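Local coordinates for protein bradyzoite surface antigen BSR4 (Toxoplasma gondii, PDB 2JKS) that serves as a surface antigen of the bradyzoite stage, belongs to the SAG1-related superfamily with two SRS domains, and binds zinc ions in the crystal, at residues 188-192 / 193-197; 231-234 / 235-239; 175-179 / 180-184; 120-123 / 124-128; 34-37 / 38-41. One frame throughout, in Å; residues are numbered along the deposited sequence.

Interaction 1 of 5, residues 188-192 / 193-197. With ZN (zinc ion), chain B; ZN (zinc ion), chain E.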
loop_
_atom_site.group_PDB
_atom_site.type_symbol
_atom_site.label_atom_id
_atom_site.label_comp_id
_atom_site.label_asym_id
_atom_site.label_seq_id
_atom_site.Cartn_x
_atom_site.Cartn_y
_atom_site.Cartn_z
ATOM N N GLU A 188 3.139 -17.142 8.570
ATOM C CA GLU A 188 2.880 -18.504 9.028
ATOM C C GLU A 188 1.440 -18.713 9.479
ATOM O O GLU A 188 0.868 -17.881 10.228
ATOM C CB GLU A 188 3.840 -18.850 10.176
ATOM C CG GLU A 188 5.259 -18.914 9.681
ATOM C CD GLU A 188 6.098 -19.793 10.533
ATOM O OE1 GLU A 188 6.008 -21.058 10.385
ATOM O OE2 GLU A 188 6.865 -19.203 11.323
ATOM N N VAL A 189 0.846 -19.783 8.957
ATOM C CA VAL A 189 -0.550 -20.102 9.126
ATOM C C VAL A 189 -0.666 -21.561 9.554
ATOM O O VAL A 189 0.013 -22.451 9.015
ATOM C CB VAL A 189 -1.362 -19.941 7.786
ATOM C CG1 VAL A 189 -2.831 -20.325 8.038
ATOM C CG2 VAL A 189 -1.250 -18.505 7.215
ATOM N N GLU A 190 -1.479 -21.821 10.573
ATOM C CA GLU A 190 -1.742 -23.208 10.950
ATOM C C GLU A 190 -3.084 -23.643 10.421
ATOM O O GLU A 190 -4.069 -22.881 10.503
ATOM C CB GLU A 190 -1.831 -23.343 12.468
ATOM C CG GLU A 190 -2.516 -24.725 12.839
ATOM C CD GLU A 190 -3.164 -24.694 14.202
ATOM O OE1 GLU A 190 -2.397 -24.388 15.145
ATOM O OE2 GLU A 190 -4.406 -24.920 14.296
ATOM N N MET A 191 -3.155 -24.878 9.909
ATOM C CA MET A 191 -4.461 -25.473 9.639
ATOM C C MET A 191 -4.553 -26.749 10.461
ATOM O O MET A 191 -3.554 -27.424 10.749
ATOM C CB MET A 191 -4.683 -25.772 8.149
ATOM C CG MET A 191 -4.580 -24.526 7.202
ATOM S SD MET A 191 -4.792 -24.951 5.452
ATOM C CE MET A 191 -6.543 -25.330 5.356
ATOM N N SER A 192 -5.756 -27.068 10.862
ATOM C CA SER A 192 -5.992 -28.238 11.744
ATOM C C SER A 192 -7.493 -28.436 11.700
ATOM O O SER A 192 -8.212 -27.695 11.001
ATOM C CB SER A 192 -5.480 -27.954 13.190
ATOM O OG SER A 192 -6.123 -26.793 13.769
ATOM N N THR A 193 -7.981 -29.446 12.404
ATOM C CA THR A 193 -9.389 -29.727 12.443
ATOM C C THR A 193 -10.257 -28.491 12.683
ATOM O O THR A 193 -11.189 -28.283 11.941
ATOM C CB THR A 193 -9.717 -30.836 13.511
ATOM O OG1 THR A 193 -8.913 -31.994 13.224
ATOM C CG2 THR A 193 -11.149 -31.291 13.397
ATOM N N GLU A 194 -9.952 -27.716 13.726
ATOM C CA GLU A 194 -10.754 -26.539 14.097
ATOM C C GLU A 194 -10.515 -25.330 13.198
ATOM O O GLU A 194 -11.342 -24.391 13.176
ATOM C CB GLU A 194 -10.441 -26.118 15.517
ATOM C CG GLU A 194 -10.829 -27.172 16.565
ATOM C CD GLU A 194 -10.153 -26.937 17.892
ATOM O OE1 GLU A 194 -9.933 -25.792 18.344
ATOM O OE2 GLU A 194 -9.798 -27.916 18.512
ATOM N N LYS A 195 -9.370 -25.346 12.508
ATOM C CA LYS A 195 -8.991 -24.233 11.633
ATOM C C LYS A 195 -8.722 -24.806 10.266
ATOM O O LYS A 195 -7.586 -24.849 9.867
ATOM C CB LYS A 195 -7.682 -23.554 12.095
ATOM C CG LYS A 195 -7.415 -23.561 13.536
ATOM C CD LYS A 195 -7.728 -22.253 14.083
ATOM C CE LYS A 195 -6.579 -21.242 13.732
ATOM N NZ LYS A 195 -7.221 -19.935 13.347
ATOM N N ASN A 196 -9.761 -25.282 9.585
ATOM C CA ASN A 196 -9.594 -26.100 8.394
ATOM C C ASN A 196 -9.727 -25.289 7.107
ATOM O O ASN A 196 -9.793 -25.855 6.033
ATOM C CB ASN A 196 -10.593 -27.265 8.405
ATOM C CG ASN A 196 -12.032 -26.773 8.321
ATOM O OD1 ASN A 196 -12.350 -25.806 8.967
ATOM N ND2 ASN A 196 -12.870 -27.405 7.492
ATOM N N THR A 197 -9.723 -23.958 7.221
ATOM C CA THR A 197 -9.740 -23.092 6.026
ATOM C C THR A 197 -8.513 -22.180 5.893
ATOM O O THR A 197 -7.819 -21.941 6.828
ATOM C CB THR A 197 -11.011 -22.249 5.927
ATOM O OG1 THR A 197 -10.968 -21.228 6.923
ATOM C CG2 THR A 197 -12.243 -23.118 6.136
HETATM ZN ZN ZN B . -2.865 -24.636 17.072
HETATM ZN ZN ZN E . -11.187 -29.675 19.007
HETATM O O HOH W 1 -7.723 -27.742 15.763
#
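Ser192 and Lys195 meet where the chain turns after strand 187-191, beside the zinc-binding carboxylate of Glu190. Ser192 OG donates to Glu190 OE2 at 2.6 Å, on the anti side and tilted out of the carboxylate plane. The other oxygen of this carboxylate, Glu190 OE1, binds a zinc ion at 2.0 Å. His311 and His313 complete this site, and Lys308 NZ is hydrogen-bonded to Glu190 OE1. Glu194 OE2 binds a second zinc ion at 2.3 Å, shared with His312, and Glu194 OE1 takes a hydrogen bond from the backbone N of His314. The histidines belong to a C-terminal run of six, probably a purification tag. Ser192 OG also accepts from a water at 2.7 Å, and that water accepts in turn from Glu194 N. Ser192 N donates to Lys195 O at 3.0 Å, with an N-H...O angle of 159°. The return bond from Lys195 N to Ser192 O is bent and weak. Packing lies outside this polar core. Lys195 CG comes 3.4 Å from Glu190 OE2, and the two side chains cross at about a right angle. On another side of the turn, Met191 bends at its last torsion, and its CE reaches Asn196 O at 3.4 Å. The chemistry implies a division of labour in Glu190: one oxygen takes the metal, while the serine hydroxyl holds the other, which probably limits rotation of the carboxylate.

Interaction 2 of 5, residues 231-234 / 235-239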
loop_
_atom_site.group_PDB
_atom_site.type_symbol
_atom_site.label_atom_id
_atom_site.label_comp_id
_atom_site.label_asym_id
_atom_site.label_seq_id
_atom_site.Cartn_x
_atom_site.Cartn_y
_atom_site.Cartn_z
ATOM N N THR A 231 4.210 -29.003 -6.660
ATOM C CA THR A 231 3.948 -30.398 -6.318
ATOM C C THR A 231 2.476 -30.515 -6.101
ATOM O O THR A 231 1.831 -29.537 -5.694
ATOM C CB THR A 231 4.743 -30.854 -5.063
ATOM O OG1 THR A 231 6.113 -30.728 -5.361
ATOM C CG2 THR A 231 4.509 -32.285 -4.763
ATOM N N ARG A 232 1.915 -31.675 -6.418
ATOM C CA ARG A 232 0.493 -31.871 -6.330
ATOM C C ARG A 232 0.004 -31.993 -4.852
ATOM O O ARG A 232 0.674 -32.619 -4.029
ATOM C CB ARG A 232 0.033 -33.047 -7.229
ATOM C CG ARG A 232 0.366 -32.818 -8.757
ATOM C CD ARG A 232 -0.073 -34.051 -9.555
ATOM N NE ARG A 232 -1.535 -34.200 -9.599
ATOM C CZ ARG A 232 -2.194 -35.370 -9.607
ATOM N NH1 ARG A 232 -1.527 -36.519 -9.523
ATOM N NH2 ARG A 232 -3.528 -35.383 -9.647
ATOM N N PHE A 233 -1.098 -31.294 -4.534
ATOM C CA PHE A 233 -1.726 -31.370 -3.220
ATOM C C PHE A 233 -2.097 -32.797 -2.802
ATOM O O PHE A 233 -1.963 -33.114 -1.631
ATOM C CB PHE A 233 -2.977 -30.513 -3.126
ATOM C CG PHE A 233 -2.717 -29.094 -2.690
ATOM C CD1 PHE A 233 -2.277 -28.808 -1.382
ATOM C CD2 PHE A 233 -2.898 -28.036 -3.590
ATOM C CE1 PHE A 233 -2.031 -27.478 -0.987
ATOM C CE2 PHE A 233 -2.658 -26.703 -3.209
ATOM C CZ PHE A 233 -2.239 -26.409 -1.910
ATOM N N VAL A 234 -2.566 -33.635 -3.733
ATOM C CA VAL A 234 -2.862 -35.065 -3.406
ATOM C C VAL A 234 -1.694 -35.778 -2.749
ATOM O O VAL A 234 -1.918 -36.756 -2.036
ATOM C CB VAL A 234 -3.261 -35.994 -4.603
ATOM C CG1 VAL A 234 -4.707 -35.799 -5.025
ATOM C CG2 VAL A 234 -2.221 -35.953 -5.780
ATOM N N GLU A 235 -0.464 -35.338 -3.000
ATOM C CA GLU A 235 0.714 -36.018 -2.440
ATOM C C GLU A 235 0.819 -35.887 -0.921
ATOM O O GLU A 235 1.503 -36.705 -0.278
ATOM C CB GLU A 235 2.030 -35.564 -3.093
ATOM C CG GLU A 235 2.309 -36.154 -4.475
ATOM C CD GLU A 235 2.352 -37.680 -4.432
ATOM O OE1 GLU A 235 3.226 -38.236 -3.695
ATOM O OE2 GLU A 235 1.498 -38.313 -5.106
ATOM N N ILE A 236 0.166 -34.867 -0.360
ATOM C CA ILE A 236 0.155 -34.612 1.086
ATOM C C ILE A 236 -1.239 -34.784 1.703
ATOM O O ILE A 236 -1.356 -35.084 2.891
ATOM C CB ILE A 236 0.819 -33.259 1.468
ATOM C CG1 ILE A 236 0.045 -32.033 0.918
ATOM C CG2 ILE A 236 2.285 -33.272 1.040
ATOM C CD1 ILE A 236 0.597 -30.727 1.366
ATOM N N PHE A 237 -2.274 -34.584 0.892
ATOM C CA PHE A 237 -3.671 -34.799 1.278
ATOM C C PHE A 237 -4.253 -35.842 0.317
ATOM O O PHE A 237 -4.871 -35.499 -0.715
ATOM C CB PHE A 237 -4.519 -33.496 1.228
ATOM C CG PHE A 237 -3.885 -32.308 1.916
ATOM C CD1 PHE A 237 -3.193 -32.457 3.142
ATOM C CD2 PHE A 237 -4.000 -31.042 1.362
ATOM C CE1 PHE A 237 -2.609 -31.362 3.786
ATOM C CE2 PHE A 237 -3.422 -29.938 1.999
ATOM C CZ PHE A 237 -2.729 -30.114 3.205
ATOM N N PRO A 238 -4.090 -37.143 0.653
ATOM C CA PRO A 238 -4.564 -38.216 -0.246
ATOM C C PRO A 238 -6.011 -38.068 -0.736
ATOM O O PRO A 238 -6.299 -38.422 -1.854
ATOM C CB PRO A 238 -4.406 -39.491 0.600
ATOM C CG PRO A 238 -3.305 -39.176 1.595
ATOM C CD PRO A 238 -3.493 -37.678 1.899
ATOM N N LYS A 239 -6.900 -37.507 0.081
ATOM C CA LYS A 239 -8.322 -37.290 -0.276
ATOM C C LYS A 239 -8.635 -35.960 -1.058
ATOM O O LYS A 239 -9.817 -35.631 -1.355
ATOM C CB LYS A 239 -9.166 -37.336 1.016
ATOM C CG LYS A 239 -9.024 -38.680 1.762
ATOM C CD LYS A 239 -9.630 -38.633 3.163
ATOM C CE LYS A 239 -9.514 -39.999 3.859
ATOM N NZ LYS A 239 -9.725 -39.833 5.330
HETATM O O HOH W 2 0.443 -37.104 -8.153
#
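Phe233 and Phe237 pack side by side and point the same way on the buried side of a turn. The 3-10 segment begins at Phe233, and Phe237 follows it. Phe233 CD1 lies 3.7 Å from Phe237 CE2, four residues further on. Ile236 packs beside them. Its CG1 branch sits between its own backbone N and carbonyl carbon (chi1 65°). From there Ile236 CG1 lies 3.8 Å above the plane of the Phe237 ring, over its centre, and it also comes 3.4 Å from Phe233 O. Phe233 O takes two backbone bonds, from Ile236 N at 3.0 Å and from Phe237 N at 2.9 Å. The bond to Phe237 N spans four residues, as in an alpha turn. Outside the two segments, Phe233 also meets Tyr217, Phe240 and Trp245, and makes an edge-to-face contact with Phe271. The outer side is looser. Arg232 and Glu235 are exposed, and their charged atoms stay 5.6 Å apart, NH1 to OE2. A single water links them, through weak bonds at both ends. Val234 CG2 covers one face of the Arg232 guanidinium, 3.8 Å above its centre. The backbone bond from Glu235 N to Arg232 O starts the turn on this side. The motif is a 3-10 turn following strand 230-232 of the two-stranded antiparallel sheet, with Phe233 and Phe237 turned into an aromatic cluster of the second SRS domain.

Interaction 3 of 5, residues 175-179 / 180-184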
loop_
_atom_site.group_PDB
_atom_site.type_symbol
_atom_site.label_atom_id
_atom_site.label_comp_id
_atom_site.label_asym_id
_atom_site.label_seq_id
_atom_site.Cartn_x
_atom_site.Cartn_y
_atom_site.Cartn_z
ATOM N N THR A 175 -3.959 -11.317 4.158
ATOM C CA THR A 175 -3.852 -10.090 3.324
ATOM C C THR A 175 -2.419 -9.875 2.883
ATOM O O THR A 175 -1.540 -9.568 3.692
ATOM C CB THR A 175 -4.371 -8.828 4.077
ATOM O OG1 THR A 175 -5.704 -9.088 4.537
ATOM C CG2 THR A 175 -4.373 -7.588 3.170
ATOM N N CYS A 176 -2.177 -10.079 1.591
ATOM C CA CYS A 176 -0.831 -9.953 1.026
ATOM C C CYS A 176 -0.610 -8.516 0.542
ATOM O O CYS A 176 -1.516 -7.887 0.007
ATOM C CB CYS A 176 -0.613 -10.926 -0.161
ATOM S SG CYS A 176 -0.253 -12.643 0.326
ATOM N N ALA A 177 0.603 -8.037 0.767
ATOM C CA ALA A 177 1.083 -6.772 0.199
ATOM C C ALA A 177 2.506 -6.981 -0.343
ATOM O O ALA A 177 3.070 -8.077 -0.247
ATOM C CB ALA A 177 1.006 -5.654 1.244
ATOM N N TYR A 178 3.084 -5.940 -0.950
ATOM C CA TYR A 178 4.160 -6.112 -1.919
ATOM C C TYR A 178 5.154 -4.940 -1.827
ATOM O O TYR A 178 6.083 -4.836 -2.657
ATOM C CB TYR A 178 3.583 -6.174 -3.368
ATOM C CG TYR A 178 2.406 -7.121 -3.492
ATOM C CD1 TYR A 178 2.613 -8.515 -3.516
ATOM C CD2 TYR A 178 1.091 -6.640 -3.508
ATOM C CE1 TYR A 178 1.555 -9.390 -3.521
ATOM C CE2 TYR A 178 0.039 -7.505 -3.555
ATOM C CZ TYR A 178 0.277 -8.874 -3.527
ATOM O OH TYR A 178 -0.779 -9.700 -3.600
ATOM N N GLY A 179 4.988 -4.099 -0.806
ATOM C CA GLY A 179 5.940 -3.009 -0.540
ATOM C C GLY A 179 7.319 -3.474 -0.168
ATOM O O GLY A 179 7.497 -4.613 0.260
ATOM N N LYS A 180 8.300 -2.598 -0.340
ATOM C CA LYS A 180 9.662 -2.830 0.145
ATOM C C LYS A 180 9.756 -3.459 1.563
ATOM O O LYS A 180 10.583 -4.365 1.799
ATOM C CB LYS A 180 10.495 -1.492 0.102
ATOM C CG LYS A 180 12.023 -1.690 0.207
ATOM C CD LYS A 180 12.754 -0.354 0.478
ATOM C CE LYS A 180 14.285 -0.528 0.667
ATOM N NZ LYS A 180 14.666 -0.892 2.074
ATOM N N GLY A 181 8.927 -2.996 2.489
ATOM C CA GLY A 181 8.913 -3.502 3.846
ATOM C C GLY A 181 7.787 -4.476 4.203
ATOM O O GLY A 181 7.651 -4.836 5.352
ATOM N N SER A 182 6.986 -4.907 3.221
ATOM C CA SER A 182 5.760 -5.671 3.473
ATOM C C SER A 182 6.011 -7.110 3.834
ATOM O O SER A 182 5.151 -7.752 4.468
ATOM C CB SER A 182 4.880 -5.657 2.240
ATOM O OG SER A 182 4.267 -4.418 2.015
ATOM N N ASN A 183 7.169 -7.653 3.431
ATOM C CA ASN A 183 7.404 -9.110 3.560
ATOM C C ASN A 183 8.742 -9.495 4.187
ATOM O O ASN A 183 9.555 -10.157 3.551
ATOM C CB ASN A 183 7.209 -9.770 2.193
ATOM C CG ASN A 183 5.792 -9.560 1.654
ATOM O OD1 ASN A 183 5.594 -8.831 0.672
ATOM N ND2 ASN A 183 4.807 -10.184 2.293
ATOM N N PRO A 184 8.978 -9.082 5.449
ATOM C CA PRO A 184 10.235 -9.420 6.098
ATOM C C PRO A 184 10.436 -10.928 6.260
ATOM O O PRO A 184 11.565 -11.374 6.304
ATOM C CB PRO A 184 10.097 -8.761 7.474
ATOM C CG PRO A 184 8.649 -8.550 7.659
ATOM C CD PRO A 184 8.109 -8.273 6.326
#
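Ser182 turns its side chain back onto Gly179. Its OG is anti to its own carbonyl carbon (chi1 -73°), which brings the hydroxyl to the amide of Gly179. The bond from Gly179 N to Ser182 OG is 2.9 Å long but bent, and it counts as weak. The same hydroxyl donates to Arg164 O, its stronger partner. Ser182 OG is therefore held between two backbone groups. Ser182 OG also lies 3.6 Å from Ala177 CB, the methyl group beside it, and 3.4 Å from Gly179 CA, where there is no side chain to stand in its way. The backbone bond from Ser182 N to Gly179 O is straight, at 3.0 Å and 168°. The backbone angles of Lys180 and Gly181, the corner residues, make 179-182 a type I beta turn. This turn lies in the loop between strands 173-175 and 187-191. Gly179 O has a further partner, the hydroxyl of Thr299. At the first corner, Lys180 sends its chain outward, extended as far as CE and bent only at the last torsion. Its backbone N bonds to Asp131 OD2, so the turn reaches a residue of the first SRS range. Tyr178 points away from the turn, and its OH bonds to Cys202 O. Two residues before Tyr178, Cys176 forms the disulfide with Cys301, which ties the start of this loop to strand 301-307.

Interaction 4 of 5, residues 120-123 / 124-128. With ZN (zinc ion), chain D.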
loop_
_atom_site.group_PDB
_atom_site.type_symbol
_atom_site.label_atom_id
_atom_site.label_comp_id
_atom_site.label_asym_id
_atom_site.label_seq_id
_atom_site.Cartn_x
_atom_site.Cartn_y
_atom_site.Cartn_z
ATOM N N LEU A 120 -3.339 15.225 7.260
ATOM C CA LEU A 120 -3.749 14.005 6.559
ATOM C C LEU A 120 -3.551 12.880 7.539
ATOM O O LEU A 120 -2.427 12.634 7.998
ATOM C CB LEU A 120 -2.960 13.771 5.248
ATOM C CG LEU A 120 -3.070 12.381 4.582
ATOM C CD1 LEU A 120 -4.512 12.108 4.163
ATOM C CD2 LEU A 120 -2.111 12.230 3.344
ATOM N N GLU A 121 -4.644 12.228 7.924
ATOM C CA GLU A 121 -4.538 11.128 8.889
ATOM C C GLU A 121 -4.914 9.826 8.168
ATOM O O GLU A 121 -6.045 9.624 7.796
ATOM C CB GLU A 121 -5.460 11.362 10.111
ATOM C CG GLU A 121 -5.567 10.127 11.022
ATOM C CD GLU A 121 -6.615 10.305 12.070
ATOM O OE1 GLU A 121 -7.819 10.448 11.711
ATOM O OE2 GLU A 121 -6.248 10.296 13.257
ATOM N N LEU A 122 -3.943 8.947 7.936
ATOM C CA LEU A 122 -4.316 7.650 7.435
ATOM C C LEU A 122 -4.766 6.727 8.556
ATOM O O LEU A 122 -4.323 6.884 9.698
ATOM C CB LEU A 122 -3.162 7.038 6.644
ATOM C CG LEU A 122 -2.641 7.923 5.523
ATOM C CD1 LEU A 122 -1.503 7.200 4.849
ATOM C CD2 LEU A 122 -3.730 8.295 4.545
ATOM N N HIS A 123 -5.684 5.803 8.226
ATOM C CA HIS A 123 -6.138 4.724 9.113
ATOM C C HIS A 123 -5.484 3.436 8.562
ATOM O O HIS A 123 -4.970 3.407 7.433
ATOM C CB HIS A 123 -7.694 4.557 9.176
ATOM C CG HIS A 123 -8.454 5.760 9.700
ATOM N ND1 HIS A 123 -9.785 5.704 10.071
ATOM C CD2 HIS A 123 -8.058 7.032 9.949
ATOM C CE1 HIS A 123 -10.182 6.897 10.482
ATOM N NE2 HIS A 123 -9.144 7.710 10.446
ATOM N N ASN A 124 -5.485 2.365 9.349
ATOM C CA ASN A 124 -4.759 1.150 8.923
ATOM C C ASN A 124 -5.298 0.627 7.617
ATOM O O ASN A 124 -4.549 0.205 6.713
ATOM C CB ASN A 124 -4.753 0.101 10.034
ATOM C CG ASN A 124 -3.743 0.415 11.139
ATOM O OD1 ASN A 124 -2.737 1.131 10.938
ATOM N ND2 ASN A 124 -3.992 -0.140 12.319
ATOM N N GLU A 125 -6.609 0.741 7.470
ATOM C CA GLU A 125 -7.289 0.274 6.261
ATOM C C GLU A 125 -6.941 1.108 5.031
ATOM O O GLU A 125 -7.191 0.668 3.891
ATOM C CB GLU A 125 -8.815 0.175 6.484
ATOM C CG GLU A 125 -9.658 1.477 6.480
ATOM C CD GLU A 125 -9.807 2.150 7.871
ATOM O OE1 GLU A 125 -9.087 1.737 8.824
ATOM O OE2 GLU A 125 -10.646 3.089 8.017
ATOM N N ASP A 126 -6.309 2.287 5.249
ATOM C CA ASP A 126 -5.932 3.146 4.126
ATOM C C ASP A 126 -4.570 2.776 3.573
ATOM O O ASP A 126 -4.176 3.254 2.500
ATOM C CB ASP A 126 -5.901 4.641 4.494
ATOM C CG ASP A 126 -7.242 5.174 4.962
ATOM O OD1 ASP A 126 -8.306 4.773 4.457
ATOM O OD2 ASP A 126 -7.221 6.068 5.815
ATOM N N LEU A 127 -3.817 1.985 4.328
ATOM C CA LEU A 127 -2.420 1.665 3.918
ATOM C C LEU A 127 -2.457 0.814 2.653
ATOM O O LEU A 127 -3.203 -0.154 2.630
ATOM C CB LEU A 127 -1.677 0.957 5.047
ATOM C CG LEU A 127 -1.364 1.816 6.257
ATOM C CD1 LEU A 127 -0.669 0.924 7.299
ATOM C CD2 LEU A 127 -0.501 3.003 5.799
ATOM N N PRO A 128 -1.701 1.210 1.587
ATOM C CA PRO A 128 -1.775 0.564 0.258
ATOM C C PRO A 128 -1.107 -0.829 0.247
ATOM O O PRO A 128 -0.406 -1.187 1.185
ATOM C CB PRO A 128 -1.035 1.570 -0.665
ATOM C CG PRO A 128 -0.060 2.244 0.242
ATOM C CD PRO A 128 -0.768 2.364 1.578
HETATM ZN ZN ZN D . -10.898 4.077 9.829
#
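His123 and Glu125 form a zinc site on the 3-10 turn that follows strand 116-121. His123 ND1 binds the metal at 2.0 Å and Glu125 OE2 binds it at 2.1 Å. The two side chains lie side by side and point the same way, with ring and carboxylate planes 77° apart. Glu125 gets there by folding. Its CG sits between its backbone N and carbonyl carbon (chi1 77°), and the chain bends again at the next torsion. The second oxygen, Glu125 OE1, rests against His123 CB at 3.2 Å. On the far side of the imidazole, His123 NE2 donates to Glu121 OE1 at 3.3 Å. Glu121 OE1 lies close to the ring plane, but it is met from above its own carboxylate plane. This second-shell bond probably helps fix the rotation of the ring. The turn itself is held by two reciprocal bonds between His123 and Asp126. Asp126 N donates to His123 O at 2.8 Å, the backbone bond of a 3-10 turn. Asp126 OD2 accepts from His123 N at 2.9 Å, a nearly straight bond at 166°. The Asp126 side chain thus holds the backbone of the zinc-binding histidine in place. Arg99 serves both acids: its NH1 makes a salt bridge with Asp126 OD2 and a hydrogen bond with Glu125 OE2. Its charge probably offsets part of the negative charge gathered here. Away from the metal, Leu122 CD1 meets Leu127 CD2 at 4.4 Å. Leu122 also packs on Val161.

Interaction 5 of 5, residues 34-37 / 38-41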
loop_
_atom_site.group_PDB
_atom_site.type_symbol
_atom_site.label_atom_id
_atom_site.label_comp_id
_atom_site.label_asym_id
_atom_site.label_seq_id
_atom_site.Cartn_x
_atom_site.Cartn_y
_atom_site.Cartn_z
ATOM N N THR A 34 7.644 10.556 5.289
ATOM C CA THR A 34 7.084 9.221 5.031
ATOM C C THR A 34 5.989 8.904 6.026
ATOM O O THR A 34 6.177 9.116 7.238
ATOM C CB THR A 34 8.200 8.123 5.099
ATOM O OG1 THR A 34 9.149 8.396 4.076
ATOM C CG2 THR A 34 7.627 6.689 4.936
ATOM N N LEU A 35 4.842 8.427 5.533
ATOM C CA LEU A 35 3.806 7.877 6.417
ATOM C C LEU A 35 3.850 6.357 6.379
ATOM O O LEU A 35 4.173 5.747 5.354
ATOM C CB LEU A 35 2.392 8.387 6.069
ATOM C CG LEU A 35 2.163 9.894 6.209
ATOM C CD1 LEU A 35 0.807 10.267 5.668
ATOM C CD2 LEU A 35 2.350 10.374 7.674
ATOM N N SER A 36 3.560 5.759 7.533
ATOM C CA SER A 36 3.546 4.305 7.686
ATOM C C SER A 36 2.855 3.934 8.997
ATOM O O SER A 36 2.520 4.819 9.792
ATOM C CB SER A 36 4.963 3.737 7.737
ATOM O OG SER A 36 5.748 4.404 8.718
ATOM N N LYS A 37 2.642 2.627 9.200
ATOM C CA LYS A 37 2.182 2.097 10.497
ATOM C C LYS A 37 2.936 2.777 11.628
ATOM O O LYS A 37 4.169 2.781 11.661
ATOM C CB LYS A 37 2.364 0.560 10.582
ATOM C CG LYS A 37 1.360 -0.103 11.580
ATOM C CD LYS A 37 1.921 -1.414 12.091
ATOM C CE LYS A 37 1.028 -2.015 13.187
ATOM N NZ LYS A 37 0.938 -3.527 13.056
ATOM N N GLY A 38 2.198 3.388 12.533
ATOM C CA GLY A 38 2.869 4.076 13.663
ATOM C C GLY A 38 3.210 5.549 13.417
ATOM O O GLY A 38 3.571 6.278 14.365
ATOM N N ARG A 39 3.102 5.996 12.158
ATOM C CA ARG A 39 3.326 7.387 11.820
ATOM C C ARG A 39 2.357 7.695 10.718
ATOM O O ARG A 39 2.706 7.765 9.576
ATOM C CB ARG A 39 4.777 7.681 11.369
ATOM C CG ARG A 39 5.848 6.979 12.160
ATOM C CD ARG A 39 7.201 7.384 11.623
ATOM N NE ARG A 39 7.540 8.731 12.061
ATOM C CZ ARG A 39 8.428 9.002 13.015
ATOM N NH1 ARG A 39 9.091 8.005 13.618
ATOM N NH2 ARG A 39 8.662 10.273 13.347
ATOM N N MET A 40 1.114 7.865 11.098
ATOM C CA MET A 40 -0.006 7.816 10.210
ATOM C C MET A 40 -0.562 9.192 9.891
ATOM O O MET A 40 -1.466 9.312 9.055
ATOM C CB MET A 40 -1.100 6.961 10.869
ATOM C CG MET A 40 -0.734 5.454 11.007
ATOM S SD MET A 40 -0.599 4.662 9.391
ATOM C CE MET A 40 -2.241 4.020 9.235
ATOM N N THR A 41 -0.041 10.218 10.558
ATOM C CA THR A 41 -0.544 11.573 10.379
ATOM C C THR A 41 0.511 12.530 9.892
ATOM O O THR A 41 1.539 12.707 10.545
ATOM C CB THR A 41 -1.169 12.176 11.658
ATOM O OG1 THR A 41 -2.267 11.379 12.060
ATOM C CG2 THR A 41 -1.660 13.602 11.394
#
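Ser36 and Arg39 close a type II beta turn at the surface of the first SRS domain. The turn joins strand 29-35 to strand 41-47, which belong to different sheets, so the chain passes here from one sheet to the other. Two backbone bonds hold it. Arg39 N donates to Ser36 O at 2.7 Å, and Ser36 N donates to Arg39 O at 3.0 Å. Together they make a single antiparallel hydrogen-bonded pair. Lys37 and Gly38 are the corner residues. Gly38 has a positive phi of 90°, as is usual at the third position of a type II turn. The Lys37 chain runs outward from its corner, and Arg39 likewise leads its guanidinium away from the turn. On the inner side Leu35 packs against the backbone of the returning chain. Leu35 has CG anti to its carbonyl carbon (chi1 -63°), and this carries CD2 under that chain. There Leu35 CD2 comes 3.2 Å from Arg39 O and 3.6 Å from Thr41 C. Arg39 O also receives a CA-H...O contact from Leu35 CA at 3.3 Å. Beyond the turn, Leu35 packs on Val159, and its backbone pairs with Asn160 and Glu162. Thr34 touches Asn160 and Glu162 with its side chain. The Met40 chain bends at the second and third torsions (chi2 -66°) and folds back over the face of the Ser36 carbonyl, bringing Met40 SD to 3.1 Å from Ser36 O.

Interactions 4 and 5 adjoin in the first SRS range, with centres about 8 Å apart. Leu122 N lies 2.7 Å from Met40 O, a probable hydrogen bond, and Met40 CE packs 3.3 Å from His123 O, so the turn at 34-41 lies against the zinc-binding turn at 120-128. Interaction 3 lies about 15 Å from interaction 4, centre to centre, with nearest atoms about 5 Å apart. It belongs to the second SRS range, and the two probably approach each other near the junction of the two domains. Interactions 1 and 2 lie further out in that second range, about 16 Å apart between centres. Interactions 1 and 4 each hold zinc ligands, but their centres are about 30 Å apart, so their metal sites are separate.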